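Side-chain contact in uncharacterized conserved protein YiiM (Geobacillus stearothermophilus, PDB 5YHH), which probably acts in resistance to hydroxylaminopurine through a MOSC domain with a putative molybdenum cofactor-binding catalytic site: residues I177-H182 against M194-S199. Residues are numbered along the deposited sequence; the frame is centred on the assembly and turned at random.
Sequences IAYINH and MKQIAS
In the C-terminal three-helix domain of this YiiM protein, residues 177-182 of helix 177-185 meet residues 194-199 of helix 191-199 through Tyr179, Ile180, Gln196 and Ile197. The two short segments cross steeply, their N-to-C directions 127° apart, with axes 11.2 Å apart at their closest, so side chains rather than backbones fill the interface, which buries a modest 175 Å². The CD1 methyl of Ile197 rests against both the phenol of Tyr179 and the side chain of Ile180. Ile197 CD1 lies 3.7 Å from Tyr179 CE2, meeting the ring obliquely; Ile197 CD1 is also 4.0 Å from Ile180 CG1. CG2 of Ile197 also borders Ile180 CG1, so both branches of one isoleucine touch the same methylene of the other. Beyond the pair, Phe211 of helix 205-213 and Ile183 touch Ile197, while Trp207, Pro121 and Leu105 touch Ile180; the isoleucines thus belong to a buried apolar core that links the three helices and, through Pro121, reaches strand 114-121 of the sheet. Tyr179 and Gln196 lie toward the more open border of the contact. In both, CG is anti to the backbone N (chi1 173° in Tyr179), which carries the phenol across to the partner helix and starts the extended chain of Gln196 back toward it. The two side chains cross at about a right angle, with ring and amide planes 76° apart. Gln196 NE2 stands 3.9 Å from Tyr179 CE2. The distance from Gln196 NE2 to the phenol oxygen, Tyr179 OH, is 3.4 Å.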
ATOM      1  N   ILE A 177       4.438   2.720   8.746  1.00 27.90           N
ATOM      2  CA  ILE A 177       4.086   3.466   7.531  1.00 26.60           C
ATOM      3  C   ILE A 177       3.601   4.883   7.916  1.00 28.12           C
ATOM      4  O   ILE A 177       3.885   5.843   7.208  1.00 28.33           O
ATOM      5  CB  ILE A 177       3.011   2.716   6.704  1.00 25.85           C
ATOM      6  CG1 ILE A 177       3.587   1.393   6.170  1.00 24.41           C
ATOM      7  CG2 ILE A 177       2.408   3.615   5.594  1.00 22.83           C
ATOM      8  CD1 ILE A 177       4.701   1.559   5.161  1.00 24.51           C
ATOM      9  N   ALA A 178       2.892   5.029   9.044  1.00 29.40           N
ATOM     10  CA  ALA A 178       2.457   6.363   9.473  1.00 31.15           C
ATOM     11  C   ALA A 178       3.634   7.282   9.725  1.00 32.75           C
ATOM     12  O   ALA A 178       3.607   8.434   9.310  1.00 32.07           O
ATOM     13  CB  ALA A 178       1.541   6.316  10.732  1.00 33.36           C
ATOM     14  N   TYR A 179       4.645   6.764  10.429  1.00 34.14           N
ATOM     15  CA  TYR A 179       5.877   7.511  10.709  1.00 36.61           C
ATOM     16  C   TYR A 179       6.567   7.910   9.418  1.00 35.27           C
ATOM     17  O   TYR A 179       6.978   9.047   9.277  1.00 36.99           O
ATOM     18  CB  TYR A 179       6.837   6.681  11.586  1.00 37.94           C
ATOM     19  CG  TYR A 179       8.195   7.305  11.799  1.00 41.73           C
ATOM     20  CD1 TYR A 179       8.373   8.352  12.701  1.00 45.68           C
ATOM     21  CD2 TYR A 179       9.311   6.841  11.091  1.00 42.29           C
ATOM     22  CE1 TYR A 179       9.624   8.924  12.891  1.00 49.55           C
ATOM     23  CE2 TYR A 179      10.563   7.412  11.269  1.00 45.26           C
ATOM     24  CZ  TYR A 179      10.715   8.442  12.173  1.00 48.34           C
ATOM     25  OH  TYR A 179      11.954   8.992  12.334  1.00 53.58           O
ATOM     26  N   ILE A 180       6.704   6.965   8.481  1.00 32.99           N
ATOM     27  CA  ILE A 180       7.419   7.235   7.236  1.00 32.15           C
ATOM     28  C   ILE A 180       6.672   8.287   6.394  1.00 31.96           C
ATOM     29  O   ILE A 180       7.287   9.209   5.881  1.00 33.45           O
ATOM     30  CB  ILE A 180       7.711   5.958   6.435  1.00 30.45           C
ATOM     31  CG1 ILE A 180       8.691   5.047   7.215  1.00 32.26           C
ATOM     32  CG2 ILE A 180       8.318   6.338   5.119  1.00 29.62           C
ATOM     33  CD1 ILE A 180       8.776   3.581   6.752  1.00 31.27           C
ATOM     34  N   ASN A 181       5.348   8.203   6.305  1.00 30.80           N
ATOM     35  CA  ASN A 181       4.582   9.237   5.612  1.00 31.44           C
ATOM     36  C   ASN A 181       4.781  10.600   6.281  1.00 34.94           C
ATOM     37  O   ASN A 181       4.860  11.636   5.620  1.00 35.91           O
ATOM     38  CB  ASN A 181       3.080   8.922   5.629  1.00 31.17           C
ATOM     39  CG  ASN A 181       2.638   8.040   4.473  1.00 29.75           C
ATOM     40  OD1 ASN A 181       3.253   8.026   3.414  1.00 31.76           O
ATOM     41  ND2 ASN A 181       1.538   7.356   4.658  1.00 26.72           N
ATOM     42  N   HIS A 182       4.806  10.596   7.609  1.00 36.44           N
ATOM     43  CA  HIS A 182       4.925  11.825   8.345  1.00 40.03           C
ATOM     44  C   HIS A 182       6.250  12.533   8.027  1.00 41.85           C
ATOM     45  O   HIS A 182       6.242  13.738   7.790  1.00 44.89           O
ATOM     46  CB  HIS A 182       4.737  11.600   9.845  1.00 41.43           C
ATOM     47  CG  HIS A 182       4.943  12.839  10.639  1.00 46.38           C
ATOM     48  ND1 HIS A 182       3.969  13.802  10.761  1.00 50.25           N
ATOM     49  CD2 HIS A 182       6.034  13.311  11.288  1.00 50.17           C
ATOM     50  CE1 HIS A 182       4.440  14.805  11.485  1.00 55.75           C
ATOM     51  NE2 HIS A 182       5.691  14.529  11.816  1.00 55.22           N
ATOM     52  N   MET A 194      15.424  10.960   7.932  1.00 58.42           N
ATOM     53  CA  MET A 194      15.520  10.519   6.542  1.00 56.27           C
ATOM     54  C   MET A 194      16.655   9.511   6.325  1.00 56.56           C
ATOM     55  O   MET A 194      16.432   8.465   5.703  1.00 53.60           O
ATOM     56  CB  MET A 194      15.643  11.713   5.586  1.00 58.41           C
ATOM     57  CG  MET A 194      14.352  12.551   5.484  1.00 58.46           C
ATOM     58  SD  MET A 194      14.441  13.847   4.219  1.00 62.77           S
ATOM     59  CE  MET A 194      15.736  14.889   4.889  1.00 69.08           C
ATOM     60  N   LYS A 195      17.848   9.800   6.848  1.00 60.57           N
ATOM     61  CA  LYS A 195      18.984   8.880   6.716  1.00 61.86           C
ATOM     62  C   LYS A 195      18.606   7.493   7.248  1.00 58.76           C
ATOM     63  O   LYS A 195      18.895   6.478   6.618  1.00 57.57           O
ATOM     64  CB  LYS A 195      20.238   9.403   7.440  1.00 67.63           C
ATOM     65  CG  LYS A 195      21.538   8.685   7.019  1.00 70.63           C
ATOM     66  CD  LYS A 195      22.803   9.350   7.595  1.00 77.03           C
ATOM     67  CE  LYS A 195      23.929   9.419   6.553  1.00 80.45           C
ATOM     68  NZ  LYS A 195      25.280   9.766   7.106  1.00 86.67           N
ATOM     69  N   GLN A 196      17.941   7.462   8.397  1.00 58.04           N
ATOM     70  CA  GLN A 196      17.527   6.206   9.022  1.00 55.87           C
ATOM     71  C   GLN A 196      16.551   5.389   8.158  1.00 50.28           C
ATOM     72  O   GLN A 196      16.715   4.179   7.983  1.00 49.69           O
ATOM     73  CB  GLN A 196      16.877   6.509  10.362  1.00 57.20           C
ATOM     74  CG  GLN A 196      16.191   5.318  10.989  1.00 56.69           C
ATOM     75  CD  GLN A 196      15.311   5.721  12.140  1.00 59.03           C
ATOM     76  OE1 GLN A 196      15.524   5.268  13.261  1.00 62.58           O
ATOM     77  NE2 GLN A 196      14.314   6.580  11.875  1.00 57.31           N
ATOM     78  N   ILE A 197      15.535   6.053   7.623  1.00 46.81           N
ATOM     79  CA  ILE A 197      14.570   5.380   6.760  1.00 41.93           C
ATOM     80  C   ILE A 197      15.235   4.945   5.446  1.00 41.68           C
ATOM     81  O   ILE A 197      15.032   3.827   4.985  1.00 39.63           O
ATOM     82  CB  ILE A 197      13.335   6.268   6.475  1.00 39.46           C
ATOM     83  CG1 ILE A 197      12.560   6.550   7.785  1.00 40.09           C
ATOM     84  CG2 ILE A 197      12.459   5.592   5.468  1.00 34.28           C
ATOM     85  CD1 ILE A 197      11.571   7.751   7.725  1.00 34.26           C
ATOM     86  N   ALA A 198      16.026   5.834   4.853  1.00 43.81           N
ATOM     87  CA  ALA A 198      16.777   5.516   3.646  1.00 44.90           C
ATOM     88  C   ALA A 198      17.738   4.330   3.840  1.00 46.26           C
ATOM     89  O   ALA A 198      18.058   3.636   2.878  1.00 46.36           O
ATOM     90  CB  ALA A 198      17.550   6.734   3.169  1.00 48.46           C
ATOM     91  N   SER A 199      18.190   4.127   5.078  1.00 47.28           N
ATOM     92  CA  SER A 199      19.115   3.053   5.433  1.00 49.26           C
ATOM     93  C   SER A 199      18.456   1.696   5.536  1.00 46.57           C
ATOM     94  O   SER A 199      19.157   0.668   5.505  1.00 47.53           O
ATOM     95  CB  SER A 199      19.781   3.355   6.768  1.00 52.52           C
ATOM     96  OG  SER A 199      20.694   4.418   6.598  1.00 56.44           O
TER